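Local coordinates for uric acid degradation bifunctional protein PucL (Bacillus subtilis, PDB 6A4M), which catalyses the oxidation of uric acid by molecular oxygen and, as a bifunctional enzyme, probably also a later decarboxylation step of uric acid degradation, at residues A[24-29]-A[225-230]; A[164-169]-A[195-200]; A[202-207]-A[217-222]. One frame throughout, in Å; residues are numbered along the deposited sequence.

Interaction 1. Residues A[24-29]-A[225-230]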
loop_
_atom_site.group_PDB
_atom_site.type_symbol
_atom_site.label_atom_id
_atom_site.label_comp_id
_atom_site.label_asym_id
_atom_site.label_seq_id
_atom_site.Cartn_x
_atom_site.Cartn_y
_atom_site.Cartn_z
ATOM N N ILE A 24 -15.702 2.212 5.715
ATOM C CA ILE A 24 -15.529 3.235 6.752
ATOM C C ILE A 24 -16.073 4.573 6.237
ATOM O O ILE A 24 -16.140 4.777 5.018
ATOM C CB ILE A 24 -14.056 3.368 7.215
ATOM C CG1 ILE A 24 -13.123 3.797 6.070
ATOM C CG2 ILE A 24 -13.586 2.050 7.816
ATOM C CD1 ILE A 24 -11.751 4.241 6.535
ATOM N N PRO A 25 -16.473 5.483 7.152
ATOM C CA PRO A 25 -17.027 6.775 6.712
ATOM C C PRO A 25 -16.083 7.634 5.853
ATOM O O PRO A 25 -16.554 8.334 4.955
ATOM C CB PRO A 25 -17.345 7.496 8.030
ATOM C CG PRO A 25 -17.466 6.420 9.048
ATOM C CD PRO A 25 -16.516 5.346 8.622
ATOM N N GLU A 26 -14.776 7.546 6.109
ATOM C CA GLU A 26 -13.781 8.405 5.456
ATOM C C GLU A 26 -13.313 7.938 4.061
ATOM O O GLU A 26 -12.432 8.571 3.472
ATOM C CB GLU A 26 -12.562 8.591 6.378
ATOM C CG GLU A 26 -12.869 9.290 7.702
ATOM C CD GLU A 26 -13.165 8.340 8.858
ATOM O OE1 GLU A 26 -13.688 7.227 8.622
ATOM O OE2 GLU A 26 -12.873 8.720 10.015
ATOM N N SER A 27 -13.892 6.857 3.531
ATOM C CA SER A 27 -13.486 6.313 2.232
ATOM C C SER A 27 -14.658 5.651 1.514
ATOM O O SER A 27 -15.398 4.873 2.115
ATOM C CB SER A 27 -12.364 5.286 2.425
ATOM O OG SER A 27 -11.873 4.790 1.188
ATOM N N SER A 28 -14.796 5.942 0.221
ATOM C CA SER A 28 -15.819 5.312 -0.614
ATOM C C SER A 28 -15.467 3.878 -1.024
ATOM O O SER A 28 -16.287 3.221 -1.667
ATOM C CB SER A 28 -16.081 6.146 -1.877
ATOM O OG SER A 28 -15.110 5.895 -2.882
ATOM N N PHE A 29 -14.260 3.406 -0.688
ATOM C CA PHE A 29 -13.823 2.039 -1.008
ATOM C C PHE A 29 -14.870 1.001 -0.603
ATOM O O PHE A 29 -15.247 0.926 0.569
ATOM C CB PHE A 29 -12.485 1.714 -0.324
ATOM C CG PHE A 29 -11.947 0.351 -0.666
ATOM C CD1 PHE A 29 -11.386 0.109 -1.916
ATOM C CD2 PHE A 29 -12.013 -0.697 0.252
ATOM C CE1 PHE A 29 -10.900 -1.149 -2.245
ATOM C CE2 PHE A 29 -11.524 -1.956 -0.071
ATOM C CZ PHE A 29 -10.968 -2.182 -1.322
ATOM N N ARG A 225 -5.236 5.415 2.700
ATOM C CA ARG A 225 -4.934 6.581 1.873
ATOM C C ARG A 225 -5.954 7.708 2.056
ATOM O O ARG A 225 -5.573 8.860 2.260
ATOM C CB ARG A 225 -4.870 6.141 0.405
ATOM C CG ARG A 225 -4.489 7.213 -0.605
ATOM C CD ARG A 225 -5.692 7.848 -1.287
ATOM N NE ARG A 225 -6.659 6.861 -1.771
ATOM C CZ ARG A 225 -6.558 6.157 -2.900
ATOM N NH1 ARG A 225 -5.518 6.300 -3.720
ATOM N NH2 ARG A 225 -7.520 5.289 -3.212
ATOM N N ASP A 226 -7.241 7.373 1.984
ATOM C CA ASP A 226 -8.311 8.366 2.146
ATOM C C ASP A 226 -8.393 8.890 3.581
ATOM O O ASP A 226 -8.620 10.082 3.794
ATOM C CB ASP A 226 -9.666 7.795 1.719
ATOM C CG ASP A 226 -9.742 7.489 0.229
ATOM O OD1 ASP A 226 -8.946 8.038 -0.565
ATOM O OD2 ASP A 226 -10.621 6.691 -0.157
ATOM N N LEU A 227 -8.213 8.002 4.558
ATOM C CA LEU A 227 -8.072 8.413 5.964
ATOM C C LEU A 227 -6.988 9.474 6.143
ATOM O O LEU A 227 -7.199 10.474 6.833
ATOM C CB LEU A 227 -7.751 7.212 6.869
ATOM C CG LEU A 227 -8.934 6.567 7.588
ATOM C CD1 LEU A 227 -8.542 5.207 8.153
ATOM C CD2 LEU A 227 -9.441 7.480 8.696
ATOM N N ALA A 228 -5.838 9.239 5.512
ATOM C CA ALA A 228 -4.692 10.145 5.586
ATOM C C ALA A 228 -4.990 11.543 5.044
ATOM O O ALA A 228 -4.437 12.515 5.549
ATOM C CB ALA A 228 -3.489 9.551 4.861
ATOM N N SER A 229 -5.844 11.640 4.020
ATOM C CA SER A 229 -6.236 12.932 3.449
ATOM C C SER A 229 -7.402 13.611 4.184
ATOM O O SER A 229 -7.492 14.838 4.151
ATOM C CB SER A 229 -6.552 12.799 1.953
ATOM O OG SER A 229 -7.802 12.178 1.734
ATOM N N THR A 230 -8.278 12.838 4.838
ATOM C CA THR A 230 -9.374 13.411 5.651
ATOM C C THR A 230 -8.834 14.042 6.929
ATOM O O THR A 230 -9.226 15.150 7.291
ATOM C CB THR A 230 -10.450 12.373 6.041
ATOM O OG1 THR A 230 -9.850 11.308 6.787
ATOM C CG2 THR A 230 -11.158 11.815 4.803
#
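D226, L227 and T230 on one flank of helix 221-233 meet I24, E26 and S27 of the loop 24-29, an example of an irregular segment pinned to a helix by one polar bond and a few apolar touches. I24 to S27 form a type I turn. R225 comes first: its NE makes a weak hydrogen bond, part of a salt bridge, to D226 OD1 at 2.8 Å, while its NH1 pairs with E138. D226 OD2 takes the hydroxyl of S27, with S27 OG to D226 OD2 2.6 Å, met on the anti side and 18° out of the carboxylate plane. The two oxygens of D226 thus have different partners. S27 swings OG opposite its own main-chain nitrogen (chi1 -176°), where S27 OG also accepts a weak bond from F29 N. With an alanine here instead of D226, S27 OG would probably lose its acceptor, keeping the weak bond from F29 N, and R225 NE its carboxylate mate. L227 follows, each methyl having its own partner. L227 CD1 lies 3.7 Å from I24 CD1, the two chains crossing at about a right angle, and L227 CD2 lies 3.8 Å from E26 CD, whose chain is bent at chi2 and whose OE2 forms a salt bridge to R254. Last, T230 OG1 folds back to L227 O at 2.8 Å, yet flanks E26 CG at 3.7 Å, and T230 CG2 faces E26 O. The loop, which joins strands 3-13 and 36-45, packs here against a helix lying on the antiparallel sheet of the uricase fold. Helix 240-254 adjoins the same patch, R254 touching I24 and R250 and I251 touching L227, while R225 reaches across to I162 of strand 153-169.

Interaction 2. Residues A[164-169]-A[195-200]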
loop_
_atom_site.group_PDB
_atom_site.type_symbol
_atom_site.label_atom_id
_atom_site.label_comp_id
_atom_site.label_asym_id
_atom_site.label_seq_id
_atom_site.Cartn_x
_atom_site.Cartn_y
_atom_site.Cartn_z
ATOM N N ASP A 164 4.670 6.450 -1.514
ATOM C CA ASP A 164 4.760 7.582 -2.438
ATOM C C ASP A 164 3.439 8.366 -2.560
ATOM O O ASP A 164 2.979 8.690 -3.663
ATOM C CB ASP A 164 5.290 7.097 -3.804
ATOM C CG ASP A 164 6.002 8.200 -4.604
ATOM O OD1 ASP A 164 6.014 8.103 -5.853
ATOM O OD2 ASP A 164 6.556 9.154 -4.006
ATOM N N LEU A 165 2.850 8.662 -1.401
ATOM C CA LEU A 165 1.634 9.466 -1.303
ATOM C C LEU A 165 2.044 10.927 -1.132
ATOM O O LEU A 165 2.516 11.322 -0.065
ATOM C CB LEU A 165 0.781 8.993 -0.123
ATOM C CG LEU A 165 -0.575 9.654 0.118
ATOM C CD1 LEU A 165 -1.460 9.591 -1.118
ATOM C CD2 LEU A 165 -1.257 8.983 1.301
ATOM N N GLN A 166 1.874 11.714 -2.195
ATOM C CA GLN A 166 2.366 13.091 -2.250
ATOM C C GLN A 166 1.204 14.075 -2.123
ATOM O O GLN A 166 0.429 14.239 -3.065
ATOM C CB GLN A 166 3.127 13.318 -3.555
ATOM C CG GLN A 166 4.264 12.325 -3.785
ATOM C CD GLN A 166 5.124 12.657 -4.993
ATOM O OE1 GLN A 166 4.939 13.683 -5.643
ATOM N NE2 GLN A 166 6.074 11.784 -5.295
ATOM N N LEU A 167 1.099 14.725 -0.959
ATOM C CA LEU A 167 -0.047 15.575 -0.622
ATOM C C LEU A 167 0.371 16.996 -0.268
ATOM O O LEU A 167 1.209 17.191 0.610
ATOM C CB LEU A 167 -0.803 14.982 0.567
ATOM C CG LEU A 167 -1.385 13.582 0.377
ATOM C CD1 LEU A 167 -2.012 13.107 1.681
ATOM C CD2 LEU A 167 -2.401 13.563 -0.754
ATOM N N VAL A 168 -0.242 17.975 -0.935
ATOM C CA VAL A 168 -0.026 19.399 -0.651
ATOM C C VAL A 168 -1.322 20.028 -0.128
ATOM O O VAL A 168 -2.387 19.849 -0.726
ATOM C CB VAL A 168 0.527 20.173 -1.882
ATOM C CG1 VAL A 168 -0.472 20.238 -3.039
ATOM C CG2 VAL A 168 0.965 21.580 -1.486
ATOM N N LYS A 169 -1.229 20.744 0.994
ATOM C CA LYS A 169 -2.371 21.470 1.558
ATOM C C LYS A 169 -2.156 22.980 1.456
ATOM O O LYS A 169 -1.223 23.519 2.059
ATOM C CB LYS A 169 -2.605 21.077 3.018
ATOM C CG LYS A 169 -3.854 21.708 3.618
ATOM C CD LYS A 169 -4.125 21.237 5.033
ATOM C CE LYS A 169 -5.477 21.751 5.507
ATOM N NZ LYS A 169 -5.668 21.585 6.971
ATOM N N PHE A 195 3.733 20.545 1.930
ATOM C CA PHE A 195 3.794 19.485 0.920
ATOM C C PHE A 195 4.585 18.315 1.499
ATOM O O PHE A 195 5.801 18.423 1.687
ATOM C CB PHE A 195 4.450 20.028 -0.367
ATOM C CG PHE A 195 4.408 19.092 -1.567
ATOM C CD1 PHE A 195 3.553 17.986 -1.642
ATOM C CD2 PHE A 195 5.211 19.366 -2.674
ATOM C CE1 PHE A 195 3.532 17.168 -2.767
ATOM C CE2 PHE A 195 5.190 18.549 -3.800
ATOM C CZ PHE A 195 4.350 17.449 -3.846
ATOM N N VAL A 196 3.889 17.212 1.794
ATOM C CA VAL A 196 4.521 16.010 2.369
ATOM C C VAL A 196 4.404 14.781 1.467
ATOM O O VAL A 196 3.385 14.580 0.799
ATOM C CB VAL A 196 3.985 15.654 3.780
ATOM C CG1 VAL A 196 4.213 16.813 4.734
ATOM C CG2 VAL A 196 2.509 15.254 3.761
ATOM N N TYR A 197 5.478 13.992 1.445
ATOM C CA TYR A 197 5.472 12.639 0.890
ATOM C C TYR A 197 5.297 11.699 2.080
ATOM O O TYR A 197 5.971 11.867 3.096
ATOM C CB TYR A 197 6.798 12.304 0.205
ATOM C CG TYR A 197 7.167 13.057 -1.062
ATOM C CD1 TYR A 197 6.457 14.183 -1.507
ATOM C CD2 TYR A 197 8.271 12.649 -1.808
ATOM C CE1 TYR A 197 6.831 14.850 -2.671
ATOM C CE2 TYR A 197 8.652 13.312 -2.965
ATOM C CZ TYR A 197 7.933 14.409 -3.394
ATOM O OH TYR A 197 8.320 15.058 -4.544
ATOM N N LEU A 198 4.412 10.714 1.953
ATOM C CA LEU A 198 4.119 9.778 3.039
ATOM C C LEU A 198 4.153 8.334 2.564
ATOM O O LEU A 198 3.443 7.973 1.634
ATOM C CB LEU A 198 2.737 10.074 3.633
ATOM C CG LEU A 198 2.608 11.318 4.518
ATOM C CD1 LEU A 198 1.143 11.592 4.831
ATOM C CD2 LEU A 198 3.402 11.170 5.808
ATOM N N ASN A 199 5.006 7.526 3.191
ATOM C CA ASN A 199 4.858 6.076 3.173
ATOM C C ASN A 199 4.218 5.687 4.502
ATOM O O ASN A 199 4.680 6.125 5.550
ATOM C CB ASN A 199 6.208 5.369 3.010
ATOM C CG ASN A 199 6.856 5.615 1.652
ATOM O OD1 ASN A 199 6.260 6.197 0.737
ATOM N ND2 ASN A 199 8.101 5.182 1.524
ATOM N N ILE A 200 3.151 4.888 4.454
ATOM C CA ILE A 200 2.435 4.446 5.659
ATOM C C ILE A 200 2.332 2.921 5.643
ATOM O O ILE A 200 1.858 2.351 4.663
ATOM C CB ILE A 200 1.011 5.051 5.755
ATOM C CG1 ILE A 200 1.039 6.570 5.531
ATOM C CG2 ILE A 200 0.385 4.734 7.113
ATOM C CD1 ILE A 200 -0.329 7.201 5.401
#
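L165 and L167 pair with L198 and V196 as the hydrogen-bonded rungs of an antiparallel ladder, and they illustrate how the two faces of one sheet can be packed quite differently. Four backbone bonds hold this part: L167 N to V196 O, at 2.9 Å, is the straightest of them (172° at the hydrogen), and V196 N returns the bond to L167 O at the same length. L165 and L198 exchange the other pair. L165, V196 and L198 are buried, L167 less so, with L165 CB 4.4 Å from L198 CB. Beyond the last rung the partner changes, for D164 N is bound by a side chain, N199 OD1, at 2.8 Å; that oxygen also bonds a glycerol, probably from the crystallisation liquor.

The opposite face, with Q166, V168, F195 and Y197, is more open to solvent. Here the extended Q166 lies flat over the Y197 ring, its amide plane 7° from the ring plane, with Q166 CD 3.6 Å from Y197 CE1 toward the rim. Q166 NE2 reaches D164 OD2 at 3.0 Å, a bond that fixes the rotation of the amide; D164 OD1 has a second partner in R139. F195 CG stands opposite its own backbone nitrogen (chi1 -172°), which brings the ring edge to the main chain, F195 CD1 lying 3.3 Å from L167 O, while V168 CB approaches obliquely.

Strand 194-204 is flanked by strands 153-169 and 258-267. Helix 221-233 closes off the L165 and L167 face, F232 touching L167, whereas H268 stacks on Y197 and W270 meets F195 on the other.

Interaction 3. Residues A[202-207]-A[217-222]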
loop_
_atom_site.group_PDB
_atom_site.type_symbol
_atom_site.label_atom_id
_atom_site.label_comp_id
_atom_site.label_asym_id
_atom_site.label_seq_id
_atom_site.Cartn_x
_atom_site.Cartn_y
_atom_site.Cartn_z
ATOM N N TRP A 202 1.405 -0.819 8.054
ATOM C CA TRP A 202 0.598 -1.357 9.152
ATOM C C TRP A 202 0.794 -2.866 9.329
ATOM O O TRP A 202 0.968 -3.605 8.354
ATOM C CB TRP A 202 -0.888 -1.030 8.950
ATOM C CG TRP A 202 -1.465 -1.515 7.660
ATOM C CD1 TRP A 202 -2.071 -2.718 7.433
ATOM C CD2 TRP A 202 -1.502 -0.806 6.414
ATOM N NE1 TRP A 202 -2.481 -2.806 6.123
ATOM C CE2 TRP A 202 -2.146 -1.647 5.474
ATOM C CE3 TRP A 202 -1.054 0.456 5.998
ATOM C CZ2 TRP A 202 -2.352 -1.265 4.144
ATOM C CZ3 TRP A 202 -1.261 0.836 4.672
ATOM C CH2 TRP A 202 -1.905 -0.023 3.763
ATOM N N GLN A 203 0.772 -3.302 10.588
ATOM C CA GLN A 203 0.899 -4.711 10.947
ATOM C C GLN A 203 -0.385 -5.172 11.624
ATOM O O GLN A 203 -0.936 -4.464 12.471
ATOM C CB GLN A 203 2.092 -4.921 11.883
ATOM C CG GLN A 203 3.435 -4.667 11.221
ATOM C CD GLN A 203 4.608 -4.940 12.144
ATOM O OE1 GLN A 203 4.720 -4.345 13.213
ATOM N NE2 GLN A 203 5.496 -5.839 11.729
ATOM N N TYR A 204 -0.856 -6.356 11.240
ATOM C CA TYR A 204 -2.057 -6.947 11.825
ATOM C C TYR A 204 -1.700 -7.692 13.109
ATOM O O TYR A 204 -0.631 -8.293 13.205
ATOM C CB TYR A 204 -2.703 -7.937 10.860
ATOM C CG TYR A 204 -3.314 -7.337 9.617
ATOM C CD1 TYR A 204 -2.526 -7.010 8.512
ATOM C CD2 TYR A 204 -4.690 -7.129 9.526
ATOM C CE1 TYR A 204 -3.092 -6.480 7.360
ATOM C CE2 TYR A 204 -5.263 -6.599 8.380
ATOM C CZ TYR A 204 -4.462 -6.275 7.301
ATOM O OH TYR A 204 -5.031 -5.757 6.163
ATOM N N GLU A 205 -2.607 -7.652 14.083
ATOM C CA GLU A 205 -2.510 -8.500 15.274
ATOM C C GLU A 205 -2.632 -9.965 14.849
ATOM O O GLU A 205 -1.827 -10.806 15.245
ATOM C CB GLU A 205 -3.612 -8.152 16.283
ATOM C CG GLU A 205 -3.407 -8.742 17.677
ATOM C CD GLU A 205 -4.678 -8.772 18.516
ATOM O OE1 GLU A 205 -5.626 -8.008 18.229
ATOM O OE2 GLU A 205 -4.730 -9.571 19.475
ATOM N N ASN A 206 -3.642 -10.239 14.028
ATOM C CA ASN A 206 -3.894 -11.569 13.479
ATOM C C ASN A 206 -3.485 -11.595 12.009
ATOM O O ASN A 206 -4.095 -10.932 11.171
ATOM C CB ASN A 206 -5.374 -11.928 13.656
ATOM C CG ASN A 206 -5.730 -12.233 15.105
ATOM O OD1 ASN A 206 -4.950 -12.852 15.835
ATOM N ND2 ASN A 206 -6.912 -11.800 15.528
ATOM N N THR A 207 -2.455 -12.378 11.707
ATOM C CA THR A 207 -1.791 -12.341 10.400
ATOM C C THR A 207 -2.683 -12.850 9.241
ATOM O O THR A 207 -2.494 -12.453 8.088
ATOM C CB THR A 207 -0.422 -13.077 10.472
ATOM O OG1 THR A 207 0.504 -12.480 9.560
ATOM C CG2 THR A 207 -0.545 -14.575 10.185
ATOM N N ARG A 217 -12.285 -8.100 7.814
ATOM C CA ARG A 217 -11.087 -7.893 8.638
ATOM C C ARG A 217 -9.854 -7.424 7.838
ATOM O O ARG A 217 -8.765 -7.306 8.399
ATOM C CB ARG A 217 -10.770 -9.183 9.407
ATOM C CG ARG A 217 -11.984 -9.738 10.153
ATOM C CD ARG A 217 -11.665 -10.866 11.128
ATOM N NE ARG A 217 -10.638 -10.512 12.112
ATOM C CZ ARG A 217 -10.792 -9.652 13.124
ATOM N NH1 ARG A 217 -11.948 -9.024 13.344
ATOM N NH2 ARG A 217 -9.764 -9.422 13.939
ATOM N N TYR A 218 -10.029 -7.136 6.550
ATOM C CA TYR A 218 -8.945 -6.643 5.699
ATOM C C TYR A 218 -8.860 -5.119 5.757
ATOM O O TYR A 218 -9.889 -4.434 5.694
ATOM C CB TYR A 218 -9.184 -7.077 4.255
ATOM C CG TYR A 218 -8.116 -6.651 3.266
ATOM C CD1 TYR A 218 -6.849 -7.236 3.283
ATOM C CD2 TYR A 218 -8.382 -5.687 2.289
ATOM C CE1 TYR A 218 -5.876 -6.862 2.365
ATOM C CE2 TYR A 218 -7.413 -5.312 1.369
ATOM C CZ TYR A 218 -6.163 -5.901 1.411
ATOM O OH TYR A 218 -5.195 -5.544 0.505
ATOM N N VAL A 219 -7.634 -4.607 5.868
ATOM C CA VAL A 219 -7.359 -3.172 5.802
ATOM C C VAL A 219 -6.828 -2.851 4.405
ATOM O O VAL A 219 -5.697 -3.205 4.066
ATOM C CB VAL A 219 -6.337 -2.740 6.876
ATOM C CG1 VAL A 219 -6.124 -1.230 6.842
ATOM C CG2 VAL A 219 -6.804 -3.195 8.257
ATOM N N ALA A 220 -7.655 -2.196 3.597
ATOM C CA ALA A 220 -7.272 -1.817 2.242
ATOM C C ALA A 220 -6.408 -0.555 2.261
ATOM O O ALA A 220 -6.634 0.354 3.065
ATOM C CB ALA A 220 -8.510 -1.602 1.381
ATOM N N ALA A 221 -5.422 -0.510 1.367
ATOM C CA ALA A 221 -4.567 0.666 1.198
ATOM C C ALA A 221 -5.371 1.889 0.737
ATOM O O ALA A 221 -5.023 3.020 1.076
ATOM C CB ALA A 221 -3.441 0.367 0.217
ATOM N N GLU A 222 -6.444 1.648 -0.022
ATOM C CA GLU A 222 -7.368 2.705 -0.455
ATOM C C GLU A 222 -7.963 3.462 0.736
ATOM O O GLU A 222 -8.010 4.691 0.730
ATOM C CB GLU A 222 -8.509 2.125 -1.310
ATOM C CG GLU A 222 -8.095 1.621 -2.694
ATOM C CD GLU A 222 -7.757 0.133 -2.756
ATOM O OE1 GLU A 222 -7.371 -0.462 -1.720
ATOM O OE2 GLU A 222 -7.862 -0.443 -3.863
#
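Y204 and W202, on strand 194-204, clasp V219 of the incoming segment 217-222 at a strand-to-helix connection in the tunnelling fold of urate oxidases, in which helices pack on an antiparallel sheet. A hydrogen bond joins the segments: V219 N donates to Y204 OH at 2.9 Å, with 157° at the hydrogen, and the donor nitrogen lies in the plane of the ring at its edge. The phenol thus holds the connecting chain just before A220, the N-cap residue of helix 221-233.

Apolar and CH-pi contacts do the rest. V219 CG1 lies over one face of the W202 indole, 4.2 Å from the centroid of the five-membered ring, while V219 CG2 packs against Y204 CE2 at 3.7 Å; with CG1 opposite the main-chain nitrogen (chi1 -177°), the valine offers one methyl to each aromatic residue. W202 CH2 extends to A221 CB, 3.9 Å away, on the first turn of the helix, and that methyl meets the indole at its edge. L258 of the neighbouring strand 258-267 touches W202, Y204 and V219 alike, adding to this buried patch.

At the rim the contact is mere proximity. The R217 guanidinium has its salt bridge with D209, and the N206 amide crosses it obliquely, their planes 53° apart, with two donors side by side, N206 ND2 4.0 Å from R217 NH2.

Helix 221-233 and strand 194-204 tie the three contacts together. Interaction 3 lies at the start of the helix and interaction 1 grips its next turns, their centres about 15 Å apart; F29 of the loop packs on A220 and E222. Interaction 2, centred about 15 Å from interaction 1, lies beneath the same helix: R225 CG is 3.9 Å from L165 CD1, and A228 CB is 4.0 Å from I200 CD1. Interactions 2 and 3 share strand 194-204 but have centres about 21 Å apart. No substrate marks an active site here; the glycerol of interaction 2 lies about 3 Å from the side chain of N199, and whether it marks a pocket is not settled.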